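Local coordinates for protein endonuclease III (Geobacillus stearothermophilus, PDB 1ORN) that probably excises damaged bases from DNA as an iron-sulfur glycosylase and forms a covalent intermediate with the DNA during repair, at residues C[26-30]-C[48-52]; C[36-41]-C[124-129]; C[58-62]-C[75-80]. All coordinates share one frame; numbering follows the deposited sequence.

Contact 1 (C[26-30]-C[48-52]); sequences CELVH and DALVN. With nucleotides of chain A.
The loop between helices 7-20 and 33-43 lies against the first turn of helix 48-61, and the carboxamide of Asn52 clasps the two. Asn52 ND2 donates to Glu27 O at 3.1 Å, tilted 22° from that carbonyl's plane. Val29 N meets Asn52 OD1 at 2.8 Å, almost straight (174°) but above the plane of the amide C=O. With both ends engaged by loop backbone, the flat group is fixed in its rotation; a water between OD1 and Val29 O adds a third grip. Leu28 runs at about a right angle to Asp48, and its CD2 methyl lies between Asp48 OD2, at 3.6 Å, and Val51 CG1, at 3.8 Å. Asp48 OD1 approaches Glu27 OE2 to 4.4 Å; a water donates to both, weakly to the glutamate, and Arg189 probably offsets the like charges through its salt bridge to Glu27, whose OE2 also bonds Tyr190 OH. Leu50 packs on the sugar of DG8 of chain A, CD2 to O3' 3.7 Å. A side-chain carboxamide near a helix start thus grips loop backbone through N-H and C=O, in the stretch that probably carries the endonuclease III chain from its cluster-bearing part into the six-helix barrel.

Contact 2 (C[36-41]-C[124-129]); sequences LLIAVV and KTANVV. With nucleotides of chain B.
Thr125 OG1, joined to Val40 O by a water that donates to both, gives its own proton to OP1 of DT9 of chain B at 2.7 Å. The same phosphate oxygen also takes the amide of Thr125, N to OP1 2.9 Å, while Lys124 N reaches OP2 only weakly. These amides stand at the start of helix 123-134, the second helix of the helix-hairpin-helix motif, whose N-terminal end holds a DNA phosphate. With OG1 beside the backbone N (chi1 -63°), the methyl of Thr125 faces the partner helix, where CG2 meets Val40 CG1 at 3.6 Å. The other branch of Val40, CG2, lies 3.7 Å from Val128 CG1, and one turn away Leu37 CD1 packs on Val129 CG2 at 3.9 Å. The axes of the two segments come within 9.7 Å and run roughly antiparallel, at 145°. Lys124 bends at chi2 (-94°), and its NZ, covalently bonded to a modified group in this trapped DNA intermediate, sits 4.0 Å from Val40 CG1. A methionine in place of Lys124 would probably leave that group without its covalent attachment, the amine being gone. Leu36 CD2 rests on the backbone of Val129, 4.0 Å from its CA.

Contact 3 (C[58-62]-C[75-80]); sequences LFEKY and ELEQDI
Leu58 CD1 reaches the C-terminal end of helix 73-79, meeting Ile80 CG2 at 3.8 Å and lying against Asp79 CB and, more loosely, Leu76 CD1. Three residues on, Lys61 stretches out fully, with CG opposite the backbone N (chi1 179°) and every later bond extended, which carries its amine across to two carboxylates. Lys61 NZ binds Asp79 OD1 at 2.8 Å on the syn lone pair and Glu75 OE1 at 3.1 Å on the anti side, forming a salt-bridge network one helical turn long. Its aliphatic part is not idle: CG sits over one face of the Tyr62 ring, 3.6 Å above the plane and toward the rim. Tyr62, the first residue past the helix, sends its hydroxyl to the same acceptor, OH to Asp79 OD1 2.6 Å, nearly along the C-O axis of the carboxylate. Ring and carboxylate planes stand 65° apart. OD1 thus accepts from an ammonium and a phenol together, which is likely to keep Asp79 ionised and its rotation fixed. Leu76 CD1 comes obliquely to the ring, 3.9 Å from Tyr62 CZ. Around this junction helix 65-69 supplies Tyr68, which stacks on the Tyr62 ring and touches Leu58 and Leu76; helix 33-43 brings Leu42 against Leu58 and Ile80, and helix 86-103 backs Leu76 and Ile80.

Contact 2 is the buried one, an apolar helix pair with one bridging water, at whose edge Thr125 and Lys124 meet the DNA, whereas contacts 1 and 3 are partly buried and carry more polar chemistry. Contact 1 relies on a carboxamide reading loop backbone; contact 3 relies on charges and a phenol at the outer part of the chain, its centre about 22 Å from the chain's centre. Helix 48-61 serves both, contact 1 at its beginning and contact 3 at its end, and Val29 O touches Phe59 CE2 at 3.9 Å. Helix 33-43, one partner of contact 2, touches both of the others: Leu28 CD1 packs on Val40 CG2 at 3.8 Å, and Phe59 touches Ile38 and Ala39.

Contact 1 (C[26-30]-C[48-52])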
# COMPACT_ATOMS: atom_id res chain seq x y z
N CYS C 26 6.46 6.64 -0.77
CA CYS C 26 6.37 5.24 -1.17
C CYS C 26 7.80 4.72 -1.12
O CYS C 26 8.70 5.30 -1.74
CB CYS C 26 5.83 5.12 -2.59
SG CYS C 26 5.89 3.43 -3.26
N GLU C 27 8.03 3.64 -0.38
CA GLU C 27 9.38 3.11 -0.26
C GLU C 27 9.76 2.02 -1.26
O GLU C 27 10.85 1.45 -1.17
CB GLU C 27 9.62 2.61 1.17
CG GLU C 27 9.37 3.68 2.23
CD GLU C 27 10.05 3.39 3.56
OE1 GLU C 27 11.29 3.56 3.64
OE2 GLU C 27 9.36 2.98 4.51
N LEU C 28 8.88 1.72 -2.21
CA LEU C 28 9.19 0.71 -3.22
C LEU C 28 9.99 1.34 -4.35
O LEU C 28 9.57 2.33 -4.94
CB LEU C 28 7.91 0.10 -3.78
CG LEU C 28 7.07 -0.76 -2.83
CD1 LEU C 28 5.78 -1.15 -3.53
CD2 LEU C 28 7.85 -2.00 -2.40
N VAL C 29 11.15 0.76 -4.64
CA VAL C 29 12.02 1.28 -5.70
C VAL C 29 11.48 0.94 -7.08
O VAL C 29 11.20 -0.22 -7.38
CB VAL C 29 13.45 0.71 -5.55
CG1 VAL C 29 14.34 1.22 -6.67
CG2 VAL C 29 14.02 1.12 -4.19
N HIS C 30 11.32 1.96 -7.91
CA HIS C 30 10.81 1.79 -9.28
C HIS C 30 11.22 2.98 -10.15
O HIS C 30 11.41 4.09 -9.65
CB HIS C 30 9.29 1.70 -9.27
CG HIS C 30 8.61 2.96 -8.82
ND1 HIS C 30 8.59 3.36 -7.50
CD2 HIS C 30 7.94 3.91 -9.51
CE1 HIS C 30 7.93 4.50 -7.40
NE2 HIS C 30 7.53 4.86 -8.60
N ASP C 48 8.78 -4.28 2.35
CA ASP C 48 9.36 -3.47 1.29
C ASP C 48 10.81 -3.87 1.06
O ASP C 48 11.25 -4.01 -0.08
CB ASP C 48 9.30 -1.99 1.66
CG ASP C 48 7.90 -1.43 1.60
OD1 ASP C 48 7.70 -0.28 2.05
OD2 ASP C 48 6.99 -2.14 1.10
N ALA C 49 11.54 -4.06 2.16
CA ALA C 49 12.94 -4.44 2.08
C ALA C 49 13.16 -5.65 1.17
O ALA C 49 14.04 -5.64 0.31
CB ALA C 49 13.49 -4.72 3.48
N LEU C 50 12.36 -6.69 1.36
CA LEU C 50 12.49 -7.89 0.55
C LEU C 50 12.05 -7.67 -0.89
O LEU C 50 12.61 -8.26 -1.81
CB LEU C 50 11.70 -9.05 1.15
CG LEU C 50 12.51 -10.14 1.85
CD1 LEU C 50 13.43 -10.82 0.83
CD2 LEU C 50 13.32 -9.54 2.99
N VAL C 51 11.03 -6.84 -1.09
CA VAL C 51 10.58 -6.58 -2.44
C VAL C 51 11.67 -5.84 -3.21
O VAL C 51 11.97 -6.17 -4.35
CB VAL C 51 9.29 -5.73 -2.47
CG1 VAL C 51 8.98 -5.31 -3.90
CG2 VAL C 51 8.13 -6.52 -1.88
N ASN C 52 12.27 -4.84 -2.57
CA ASN C 52 13.33 -4.06 -3.22
C ASN C 52 14.58 -4.89 -3.51
O ASN C 52 15.23 -4.69 -4.53
CB ASN C 52 13.69 -2.85 -2.37
CG ASN C 52 12.57 -1.83 -2.31
OD1 ASN C 52 11.84 -1.63 -3.28
ND2 ASN C 52 12.45 -1.15 -1.17
P DG A 8 13.51 -17.19 1.62
OP1 DG A 8 14.48 -16.77 0.58
OP2 DG A 8 13.75 -18.44 2.39
O5' DG A 8 13.33 -15.98 2.64
C5' DG A 8 12.98 -14.69 2.15
C4' DG A 8 12.99 -13.68 3.27
O4' DG A 8 11.75 -13.74 4.02
C3' DG A 8 14.11 -13.86 4.29
O3' DG A 8 14.68 -12.59 4.58
C2' DG A 8 13.41 -14.44 5.50
C1' DG A 8 12.02 -13.83 5.41
N9 DG A 8 10.95 -14.63 6.01
C8 DG A 8 10.79 -15.99 5.95
N7 DG A 8 9.73 -16.41 6.58
C5 DG A 8 9.16 -15.26 7.10
C6 DG A 8 7.98 -15.08 7.88
O6 DG A 8 7.18 -15.94 8.28
N1 DG A 8 7.77 -13.74 8.19
C2 DG A 8 8.58 -12.70 7.80
N2 DG A 8 8.20 -11.48 8.20
N3 DG A 8 9.67 -12.85 7.07
C4 DG A 8 9.90 -14.15 6.76
O HOH W 1 9.76 -0.00 4.03
O HOH W 2 10.77 -2.51 -5.69

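Contact 2 (C[36-41]-C[124-129])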
# COMPACT_ATOMS: atom_id res chain seq x y z
N LEU C 36 6.47 -0.10 -11.12
CA LEU C 36 5.72 0.14 -9.89
C LEU C 36 4.62 -0.91 -9.75
O LEU C 36 4.45 -1.50 -8.69
CB LEU C 36 5.07 1.53 -9.87
CG LEU C 36 4.22 1.82 -8.63
CD1 LEU C 36 5.06 1.74 -7.36
CD2 LEU C 36 3.56 3.19 -8.75
N LEU C 37 3.88 -1.14 -10.83
CA LEU C 37 2.79 -2.12 -10.80
C LEU C 37 3.29 -3.48 -10.34
O LEU C 37 2.69 -4.11 -9.46
CB LEU C 37 2.13 -2.24 -12.17
CG LEU C 37 1.01 -3.29 -12.28
CD1 LEU C 37 -0.11 -2.96 -11.31
CD2 LEU C 37 0.49 -3.31 -13.71
N ILE C 38 4.38 -3.97 -10.94
CA ILE C 38 4.90 -5.27 -10.55
C ILE C 38 5.32 -5.26 -9.08
O ILE C 38 5.02 -6.19 -8.33
CB ILE C 38 6.13 -5.69 -11.40
CG1 ILE C 38 5.72 -5.84 -12.87
CG2 ILE C 38 6.72 -6.99 -10.85
CD1 ILE C 38 4.63 -6.87 -13.11
N ALA C 39 6.03 -4.21 -8.69
CA ALA C 39 6.50 -4.10 -7.31
C ALA C 39 5.37 -4.11 -6.27
O ALA C 39 5.48 -4.78 -5.24
CB ALA C 39 7.34 -2.83 -7.15
N VAL C 40 4.29 -3.40 -6.55
CA VAL C 40 3.18 -3.34 -5.61
C VAL C 40 2.46 -4.69 -5.55
O VAL C 40 2.03 -5.11 -4.48
CB VAL C 40 2.19 -2.22 -5.99
CG1 VAL C 40 1.02 -2.17 -5.00
CG2 VAL C 40 2.92 -0.87 -5.96
N VAL C 41 2.35 -5.37 -6.69
CA VAL C 41 1.71 -6.69 -6.70
C VAL C 41 2.52 -7.63 -5.80
O VAL C 41 1.96 -8.39 -5.01
CB VAL C 41 1.64 -7.28 -8.13
CG1 VAL C 41 1.30 -8.77 -8.09
CG2 VAL C 41 0.57 -6.54 -8.93
N LYS C 124 -6.40 -2.06 -3.05
CA LYS C 124 -5.21 -1.46 -2.46
C LYS C 124 -4.11 -1.26 -3.51
O LYS C 124 -3.53 -0.18 -3.61
CB LYS C 124 -4.69 -2.35 -1.32
CG LYS C 124 -3.37 -1.89 -0.66
CD LYS C 124 -2.15 -2.56 -1.28
CE LYS C 124 -0.86 -2.19 -0.52
NZ LYS C 124 0.40 -2.81 -1.05
N THR C 125 -3.84 -2.30 -4.29
CA THR C 125 -2.81 -2.24 -5.31
C THR C 125 -3.12 -1.17 -6.34
O THR C 125 -2.25 -0.35 -6.68
CB THR C 125 -2.63 -3.61 -5.97
OG1 THR C 125 -2.19 -4.55 -4.98
CG2 THR C 125 -1.61 -3.56 -7.10
N ALA C 126 -4.35 -1.15 -6.83
CA ALA C 126 -4.75 -0.16 -7.83
C ALA C 126 -4.62 1.27 -7.30
O ALA C 126 -4.16 2.16 -8.02
CB ALA C 126 -6.18 -0.42 -8.30
N ASN C 127 -5.02 1.50 -6.05
CA ASN C 127 -4.91 2.84 -5.47
C ASN C 127 -3.47 3.30 -5.34
O ASN C 127 -3.17 4.48 -5.58
CB ASN C 127 -5.59 2.89 -4.10
CG ASN C 127 -7.11 3.03 -4.21
OD1 ASN C 127 -7.64 3.28 -5.29
ND2 ASN C 127 -7.81 2.88 -3.09
N VAL C 128 -2.56 2.41 -4.95
CA VAL C 128 -1.16 2.80 -4.83
C VAL C 128 -0.64 3.22 -6.20
O VAL C 128 0.01 4.26 -6.34
CB VAL C 128 -0.27 1.66 -4.30
CG1 VAL C 128 1.20 2.03 -4.45
CG2 VAL C 128 -0.60 1.39 -2.85
N VAL C 129 -0.92 2.41 -7.21
CA VAL C 129 -0.45 2.70 -8.55
C VAL C 129 -0.98 4.02 -9.12
O VAL C 129 -0.18 4.84 -9.60
CB VAL C 129 -0.79 1.54 -9.52
CG1 VAL C 129 -0.40 1.90 -10.96
CG2 VAL C 129 -0.05 0.29 -9.08
P DT B 9 -5.11 -5.87 -2.88
OP1 DT B 9 -4.61 -5.06 -4.01
OP2 DT B 9 -6.31 -5.42 -2.11
O5' DT B 9 -5.37 -7.34 -3.40
C5' DT B 9 -4.34 -8.03 -4.08
C4' DT B 9 -4.79 -9.41 -4.47
O4' DT B 9 -4.81 -10.27 -3.31
C3' DT B 9 -6.19 -9.47 -5.10
O3' DT B 9 -6.10 -10.02 -6.41
C2' DT B 9 -6.99 -10.35 -4.15
C1' DT B 9 -5.93 -11.15 -3.40
N1 DT B 9 -6.30 -11.56 -2.02
C2 DT B 9 -6.07 -12.87 -1.62
O2 DT B 9 -5.60 -13.71 -2.36
N3 DT B 9 -6.43 -13.15 -0.33
C4 DT B 9 -6.99 -12.28 0.59
O4 DT B 9 -7.27 -12.67 1.73
C5 DT B 9 -7.22 -10.93 0.10
C7 DT B 9 -7.84 -9.92 1.02
C6 DT B 9 -6.86 -10.65 -1.15
P DG B 8 -0.31 -5.52 3.11
OP1 DG B 8 -1.37 -5.24 4.11
OP2 DG B 8 0.81 -6.44 3.47
O5' DG B 8 -0.99 -6.10 1.79
C5' DG B 8 -2.28 -5.64 1.37
C4' DG B 8 -2.67 -6.39 0.11
O4' DG B 8 -2.64 -7.81 0.37
C3' DG B 8 -4.05 -6.09 -0.48
O3' DG B 8 -3.87 -6.09 -1.90
C2' DG B 8 -4.90 -7.26 0.00
C1' DG B 8 -3.90 -8.41 0.08
N9 DG B 8 -4.16 -9.39 1.13
C8 DG B 8 -4.67 -9.16 2.38
N7 DG B 8 -4.72 -10.23 3.12
C5 DG B 8 -4.22 -11.24 2.30
C6 DG B 8 -4.01 -12.63 2.56
O6 DG B 8 -4.21 -13.26 3.60
N1 DG B 8 -3.51 -13.28 1.45
C2 DG B 8 -3.22 -12.68 0.24
N2 DG B 8 -2.75 -13.49 -0.72
N3 DG B 8 -3.39 -11.39 -0.00
C4 DG B 8 -3.89 -10.73 1.06
O HOH W 3 -0.28 -4.85 -3.00

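Contact 3 (C[58-62]-C[75-80])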
# COMPACT_ATOMS: atom_id res chain seq x y z
N LEU C 58 15.32 -8.48 -10.54
CA LEU C 58 14.18 -8.79 -11.40
C LEU C 58 13.99 -7.76 -12.50
O LEU C 58 13.74 -8.11 -13.65
CB LEU C 58 12.89 -8.87 -10.57
CG LEU C 58 11.68 -9.44 -11.33
CD1 LEU C 58 11.79 -10.95 -11.35
CD2 LEU C 58 10.39 -9.00 -10.65
N PHE C 59 14.12 -6.48 -12.15
CA PHE C 59 13.92 -5.43 -13.13
C PHE C 59 15.07 -5.28 -14.12
O PHE C 59 15.00 -4.46 -15.04
CB PHE C 59 13.64 -4.09 -12.43
CG PHE C 59 12.34 -4.07 -11.65
CD1 PHE C 59 11.36 -5.05 -11.86
CD2 PHE C 59 12.09 -3.06 -10.73
CE1 PHE C 59 10.15 -5.02 -11.16
CE2 PHE C 59 10.88 -3.02 -10.02
CZ PHE C 59 9.91 -4.00 -10.24
N GLU C 60 16.12 -6.07 -13.94
CA GLU C 60 17.24 -6.04 -14.87
C GLU C 60 17.01 -7.15 -15.88
O GLU C 60 17.35 -7.03 -17.06
CB GLU C 60 18.57 -6.24 -14.14
CG GLU C 60 18.96 -5.06 -13.28
CD GLU C 60 18.85 -3.74 -14.03
OE1 GLU C 60 19.55 -3.57 -15.05
OE2 GLU C 60 18.06 -2.88 -13.60
N LYS C 61 16.41 -8.24 -15.41
CA LYS C 61 16.11 -9.39 -16.26
C LYS C 61 14.85 -9.17 -17.09
O LYS C 61 14.81 -9.53 -18.27
CB LYS C 61 15.93 -10.64 -15.40
CG LYS C 61 15.59 -11.89 -16.19
CD LYS C 61 15.69 -13.13 -15.31
CE LYS C 61 15.38 -14.40 -16.09
NZ LYS C 61 15.57 -15.61 -15.24
N TYR C 62 13.83 -8.57 -16.48
CA TYR C 62 12.56 -8.30 -17.15
C TYR C 62 12.34 -6.79 -17.19
O TYR C 62 12.46 -6.12 -16.16
CB TYR C 62 11.42 -8.97 -16.38
CG TYR C 62 11.59 -10.45 -16.13
CD1 TYR C 62 11.17 -11.40 -17.07
CD2 TYR C 62 12.14 -10.91 -14.94
CE1 TYR C 62 11.30 -12.76 -16.82
CE2 TYR C 62 12.28 -12.28 -14.68
CZ TYR C 62 11.85 -13.20 -15.63
OH TYR C 62 11.98 -14.54 -15.37
N GLU C 75 10.23 -20.74 -14.21
CA GLU C 75 11.41 -19.88 -14.16
C GLU C 75 11.13 -18.58 -13.41
O GLU C 75 11.94 -18.15 -12.58
CB GLU C 75 11.89 -19.56 -15.58
CG GLU C 75 13.17 -18.73 -15.64
CD GLU C 75 13.70 -18.55 -17.05
OE1 GLU C 75 14.70 -17.82 -17.24
OE2 GLU C 75 13.11 -19.13 -17.99
N LEU C 76 9.99 -17.96 -13.70
CA LEU C 76 9.63 -16.72 -13.02
C LEU C 76 9.40 -17.00 -11.54
O LEU C 76 9.74 -16.18 -10.68
CB LEU C 76 8.38 -16.11 -13.66
CG LEU C 76 7.88 -14.80 -13.03
CD1 LEU C 76 8.97 -13.73 -13.12
CD2 LEU C 76 6.62 -14.33 -13.73
N GLU C 77 8.82 -18.16 -11.23
CA GLU C 77 8.57 -18.53 -9.85
C GLU C 77 9.86 -18.47 -9.03
O GLU C 77 9.88 -17.92 -7.93
CB GLU C 77 7.98 -19.95 -9.76
CG GLU C 77 6.52 -20.06 -10.17
CD GLU C 77 5.95 -21.46 -9.93
OE1 GLU C 77 4.74 -21.67 -10.20
OE2 GLU C 77 6.70 -22.35 -9.47
N GLN C 78 10.93 -19.04 -9.58
CA GLN C 78 12.21 -19.04 -8.88
C GLN C 78 12.77 -17.63 -8.74
O GLN C 78 13.35 -17.29 -7.70
CB GLN C 78 13.22 -19.93 -9.62
CG GLN C 78 12.96 -21.41 -9.44
CD GLN C 78 12.79 -21.80 -7.98
OE1 GLN C 78 13.66 -21.52 -7.15
NE2 GLN C 78 11.67 -22.43 -7.65
N ASP C 79 12.60 -16.81 -9.77
CA ASP C 79 13.10 -15.44 -9.75
C ASP C 79 12.49 -14.58 -8.65
O ASP C 79 13.12 -13.62 -8.19
CB ASP C 79 12.86 -14.79 -11.12
CG ASP C 79 13.86 -15.26 -12.17
OD1 ASP C 79 13.62 -15.03 -13.37
OD2 ASP C 79 14.89 -15.85 -11.78
N ILE C 80 11.28 -14.91 -8.21
CA ILE C 80 10.60 -14.15 -7.16
C ILE C 80 10.30 -15.01 -5.93
O ILE C 80 9.52 -14.62 -5.07
CB ILE C 80 9.26 -13.55 -7.64
CG1 ILE C 80 8.26 -14.67 -7.95
CG2 ILE C 80 9.49 -12.68 -8.86
CD1 ILE C 80 6.86 -14.18 -8.29